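TlmII (Streptoalloteichus hindustanus, PDB 4HVM) is a tallysomycin biosynthesis protein with a condensation domain related to those of nonribosomal peptide synthetases, and may bind phosphopantetheine. Local coordinates at residues G308-R320 against A455-H467. Sequence-based numbering, arbitrary orientation.
Sequences GLREPSFRDLMSR and AQAVADPSAPLPH
Two backbone hydrogen bonds join the start of one helix to the loop that follows another, the first from Leu465 N to Pro312 O at 2.8 Å and nearly straight. In the other, Arg315 N donates to Pro461 O at 3.2 Å. The second shows how the first turn of a helix, whose N-H groups have no carbonyl one turn back, can take an acceptor from a distant part of the chain. The N-cap residue Ser313 forms a capping box with Asp316. Its OG accepts from Asp316 N, while Ser313 N is bound by Asp316 OD2 at 2.9 Å; its CB rests among the carbonyl oxygens of Pro461, Ser462 and Ala463. A valine at Ser313 would probably leave Asp316 N without its capping acceptor. With CG anti to the backbone N (chi1 177°), the Phe314 ring reaches the helix ending at Ala459, where Ala457 CB lies over one face in a CH-pi contact, 3.9 Å from the centroid; Pro461 CB sits at the ring edge. The extended Arg315 chain lies beside the Pro461 ring, the two side chains heading in a common direction, and brings NH1 to 3.4 Å from Pro461 CG. Deeper in, the CD1 methyls of Leu317 and Leu465 touch at 3.6 Å. The contact thus joins the end of helix 445-459 and the loop after it to the N-terminus of helix 314-330. Helix 241-255 packs against the latter, with Trp254 on Pro312 and Trp251 on Leu317, while Leu230 of helix 224-231 touches Ala457.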
loop_
_atom_site.group_PDB
_atom_site.type_symbol
_atom_site.label_atom_id
_atom_site.label_comp_id
_atom_site.label_asym_id
_atom_site.label_seq_id
_atom_site.Cartn_x
_atom_site.Cartn_y
_atom_site.Cartn_z
ATOM N N GLY A 308 12.183 23.740 16.995
ATOM C CA GLY A 308 12.745 24.047 18.300
ATOM C C GLY A 308 13.158 22.860 19.150
ATOM O O GLY A 308 13.350 22.995 20.358
ATOM N N LEU A 309 13.309 21.699 18.523
ATOM C CA LEU A 309 13.578 20.463 19.252
ATOM C C LEU A 309 14.928 20.434 19.974
ATOM O O LEU A 309 15.978 20.657 19.370
ATOM C CB LEU A 309 13.454 19.262 18.315
ATOM C CG LEU A 309 12.054 18.979 17.770
ATOM C CD1 LEU A 309 12.065 17.774 16.838
ATOM C CD2 LEU A 309 11.062 18.772 18.908
ATOM N N ARG A 310 14.883 20.155 21.273
ATOM C CA ARG A 310 16.084 19.936 22.075
ATOM C C ARG A 310 15.796 18.841 23.090
ATOM O O ARG A 310 14.967 19.024 23.982
ATOM C CB ARG A 310 16.499 21.217 22.795
ATOM C CG ARG A 310 17.245 22.213 21.928
ATOM C CD ARG A 310 17.157 23.602 22.528
ATOM N NE ARG A 310 15.773 24.063 22.568
ATOM C CZ ARG A 310 15.338 25.084 23.300
ATOM N NH1 ARG A 310 16.179 25.761 24.069
ATOM N NH2 ARG A 310 14.056 25.423 23.265
ATOM N N GLU A 311 16.490 17.713 22.951
ATOM C CA GLU A 311 16.209 16.511 23.735
ATOM C C GLU A 311 14.726 16.155 23.680
ATOM O O GLU A 311 14.068 16.072 24.718
ATOM C CB GLU A 311 16.636 16.693 25.194
ATOM C CG GLU A 311 18.046 17.221 25.379
ATOM C CD GLU A 311 18.437 17.326 26.844
ATOM O OE1 GLU A 311 19.554 17.807 27.129
ATOM O OE2 GLU A 311 17.626 16.926 27.708
ATOM N N PRO A 312 14.193 15.941 22.468
ATOM C CA PRO A 312 12.749 15.722 22.370
ATOM C C PRO A 312 12.339 14.346 22.882
ATOM O O PRO A 312 13.146 13.416 22.896
ATOM C CB PRO A 312 12.490 15.821 20.868
ATOM C CG PRO A 312 13.762 15.354 20.248
ATOM C CD PRO A 312 14.868 15.794 21.165
ATOM N N SER A 313 11.088 14.232 23.310
ATOM C CA SER A 313 10.533 12.945 23.710
ATOM C C SER A 313 9.658 12.408 22.584
ATOM O O SER A 313 9.433 13.092 21.586
ATOM C CB SER A 313 9.702 13.090 24.981
ATOM O OG SER A 313 8.552 13.877 24.740
ATOM N N PHE A 314 9.162 11.185 22.739
ATOM C CA PHE A 314 8.251 10.621 21.752
ATOM C C PHE A 314 6.990 11.470 21.649
ATOM O O PHE A 314 6.453 11.665 20.561
ATOM C CB PHE A 314 7.888 9.182 22.103
ATOM C CG PHE A 314 6.895 8.559 21.161
ATOM C CD1 PHE A 314 7.248 8.271 19.853
ATOM C CD2 PHE A 314 5.616 8.244 21.589
ATOM C CE1 PHE A 314 6.342 7.690 18.988
ATOM C CE2 PHE A 314 4.705 7.662 20.730
ATOM C CZ PHE A 314 5.069 7.385 19.426
ATOM N N ARG A 315 6.530 11.975 22.788
ATOM C CA ARG A 315 5.355 12.835 22.819
ATOM C C ARG A 315 5.581 14.117 22.035
ATOM O O ARG A 315 4.680 14.596 21.349
ATOM C CB ARG A 315 4.959 13.175 24.257
ATOM C CG ARG A 315 3.974 12.204 24.877
ATOM C CD ARG A 315 3.304 12.809 26.102
ATOM N NE ARG A 315 2.318 11.907 26.689
ATOM C CZ ARG A 315 2.592 11.025 27.643
ATOM N NH1 ARG A 315 3.824 10.930 28.124
ATOM N NH2 ARG A 315 1.635 10.241 28.122
ATOM N N ASP A 316 6.787 14.669 22.145
ATOM C CA ASP A 316 7.146 15.885 21.423
ATOM C C ASP A 316 7.013 15.697 19.915
ATOM O O ASP A 316 6.394 16.508 19.233
ATOM C CB ASP A 316 8.570 16.327 21.774
ATOM C CG ASP A 316 8.669 16.944 23.157
ATOM O OD1 ASP A 316 7.711 17.628 23.576
ATOM O OD2 ASP A 316 9.704 16.747 23.825
ATOM N N LEU A 317 7.594 14.617 19.405
ATOM C CA LEU A 317 7.582 14.345 17.975
ATOM C C LEU A 317 6.228 13.836 17.504
ATOM O O LEU A 317 5.842 14.063 16.359
ATOM C CB LEU A 317 8.680 13.344 17.621
ATOM C CG LEU A 317 10.092 13.912 17.736
ATOM C CD1 LEU A 317 10.997 12.926 18.428
ATOM C CD2 LEU A 317 10.638 14.273 16.366
HETATM N N MSE A 318 5.511 13.150 18.389
HETATM C CA MSE A 318 4.176 12.658 18.070
HETATM C C MSE A 318 3.237 13.837 17.882
HETATM O O MSE A 318 2.402 13.848 16.982
HETATM C CB MSE A 318 3.660 11.750 19.189
HETATM C CG MSE A 318 2.563 10.789 18.773
HETATM SE SE MSE A 318 3.126 9.591 17.352
HETATM C CE MSE A 318 2.009 10.313 15.931
ATOM N N SER A 319 3.393 14.836 18.739
ATOM C CA SER A 319 2.576 16.039 18.683
ATOM C C SER A 319 2.758 16.791 17.365
ATOM O O SER A 319 1.791 17.243 16.748
ATOM C CB SER A 319 2.934 16.951 19.852
ATOM O OG SER A 319 2.382 18.235 19.676
ATOM N N ARG A 320 4.009 16.914 16.938
ATOM C CA ARG A 320 4.338 17.669 15.738
ATOM C C ARG A 320 4.024 16.883 14.464
ATOM O O ARG A 320 3.689 17.468 13.434
ATOM C CB ARG A 320 5.805 18.101 15.784
ATOM C CG ARG A 320 6.169 18.794 17.089
ATOM C CD ARG A 320 7.530 19.445 17.044
ATOM N NE ARG A 320 7.786 20.254 18.232
ATOM C CZ ARG A 320 8.653 21.259 18.285
ATOM N NH1 ARG A 320 8.813 21.933 19.415
ATOM N NH2 ARG A 320 9.355 21.597 17.213
ATOM N N ALA A 455 11.638 1.234 21.926
ATOM C CA ALA A 455 11.718 0.736 23.293
ATOM C C ALA A 455 11.495 1.866 24.287
ATOM O O ALA A 455 10.760 1.709 25.261
ATOM C CB ALA A 455 13.062 0.073 23.540
ATOM N N GLN A 456 12.122 3.007 24.023
ATOM C CA GLN A 456 11.977 4.181 24.870
ATOM C C GLN A 456 10.547 4.709 24.842
ATOM O O GLN A 456 10.001 5.090 25.878
ATOM C CB GLN A 456 12.945 5.276 24.425
ATOM C CG GLN A 456 12.904 6.520 25.283
ATOM C CD GLN A 456 13.300 6.244 26.715
ATOM O OE1 GLN A 456 14.480 6.068 27.021
ATOM N NE2 GLN A 456 12.315 6.206 27.605
ATOM N N ALA A 457 9.942 4.725 23.658
ATOM C CA ALA A 457 8.596 5.270 23.496
ATOM C C ALA A 457 7.549 4.494 24.289
ATOM O O ALA A 457 6.550 5.061 24.732
ATOM C CB ALA A 457 8.212 5.318 22.025
ATOM N N VAL A 458 7.779 3.198 24.463
ATOM C CA VAL A 458 6.866 2.362 25.227
ATOM C C VAL A 458 7.184 2.453 26.717
ATOM O O VAL A 458 6.280 2.481 27.554
ATOM C CB VAL A 458 6.932 0.892 24.765
ATOM C CG1 VAL A 458 6.019 0.022 25.613
ATOM C CG2 VAL A 458 6.564 0.786 23.294
ATOM N N ALA A 459 8.473 2.515 27.040
ATOM C CA ALA A 459 8.912 2.597 28.429
ATOM C C ALA A 459 8.476 3.902 29.079
ATOM O O ALA A 459 7.843 3.893 30.134
ATOM C CB ALA A 459 10.416 2.455 28.513
ATOM N N ASP A 460 8.823 5.018 28.441
ATOM C CA ASP A 460 8.481 6.346 28.943
ATOM C C ASP A 460 8.415 7.357 27.800
ATOM O O ASP A 460 9.434 7.913 27.389
ATOM C CB ASP A 460 9.501 6.802 29.990
ATOM C CG ASP A 460 9.020 7.998 30.800
ATOM O OD1 ASP A 460 7.970 8.586 30.462
ATOM O OD2 ASP A 460 9.706 8.351 31.780
ATOM N N PRO A 461 7.203 7.610 27.291
ATOM C CA PRO A 461 7.018 8.533 26.168
ATOM C C PRO A 461 7.320 9.988 26.532
ATOM O O PRO A 461 7.341 10.838 25.643
ATOM C CB PRO A 461 5.538 8.363 25.818
ATOM C CG PRO A 461 4.903 7.876 27.076
ATOM C CD PRO A 461 5.932 7.012 27.736
ATOM N N SER A 462 7.553 10.269 27.811
ATOM C CA SER A 462 7.881 11.624 28.243
ATOM C C SER A 462 9.386 11.837 28.353
ATOM O O SER A 462 9.862 12.972 28.394
ATOM C CB SER A 462 7.220 11.937 29.583
ATOM O OG SER A 462 5.812 11.940 29.457
ATOM N N ALA A 463 10.130 10.736 28.401
ATOM C CA ALA A 463 11.583 10.791 28.513
ATOM C C ALA A 463 12.242 11.133 27.177
ATOM O O ALA A 463 11.751 10.745 26.118
ATOM C CB ALA A 463 12.115 9.469 29.047
ATOM N N PRO A 464 13.359 11.874 27.227
ATOM C CA PRO A 464 14.086 12.258 26.013
ATOM C C PRO A 464 14.572 11.051 25.217
ATOM O O PRO A 464 15.123 10.113 25.789
ATOM C CB PRO A 464 15.293 13.025 26.562
ATOM C CG PRO A 464 14.840 13.541 27.878
ATOM C CD PRO A 464 13.941 12.484 28.434
ATOM N N LEU A 465 14.358 11.079 23.907
ATOM C CA LEU A 465 14.876 10.043 23.025
ATOM C C LEU A 465 16.397 10.159 22.955
ATOM O O LEU A 465 16.935 11.236 23.215
ATOM C CB LEU A 465 14.248 10.177 21.635
ATOM C CG LEU A 465 12.756 9.853 21.563
ATOM C CD1 LEU A 465 12.220 10.064 20.161
ATOM C CD2 LEU A 465 12.490 8.431 22.024
ATOM N N PRO A 466 17.091 9.051 22.619
ATOM C CA PRO A 466 18.557 8.976 22.548
ATOM C C PRO A 466 19.256 10.208 21.966
ATOM O O PRO A 466 18.968 10.618 20.842
ATOM C CB PRO A 466 18.782 7.773 21.634
ATOM C CG PRO A 466 17.671 6.859 21.989
ATOM C CD PRO A 466 16.482 7.738 22.319
ATOM N N HIS A 467 20.175 10.778 22.740
ATOM C CA HIS A 467 20.913 11.964 22.319
ATOM C C HIS A 467 21.896 11.636 21.201
ATOM O O HIS A 467 23.085 11.933 21.300
ATOM C CB HIS A 467 21.653 12.580 23.510
ATOM C CG HIS A 467 20.752 13.227 24.510
ATOM N ND1 HIS A 467 19.586 12.638 24.959
ATOM C CD2 HIS A 467 20.839 14.413 25.160
ATOM C CE1 HIS A 467 18.996 13.433 25.830
ATOM N NE2 HIS A 467 19.741 14.520 25.971
#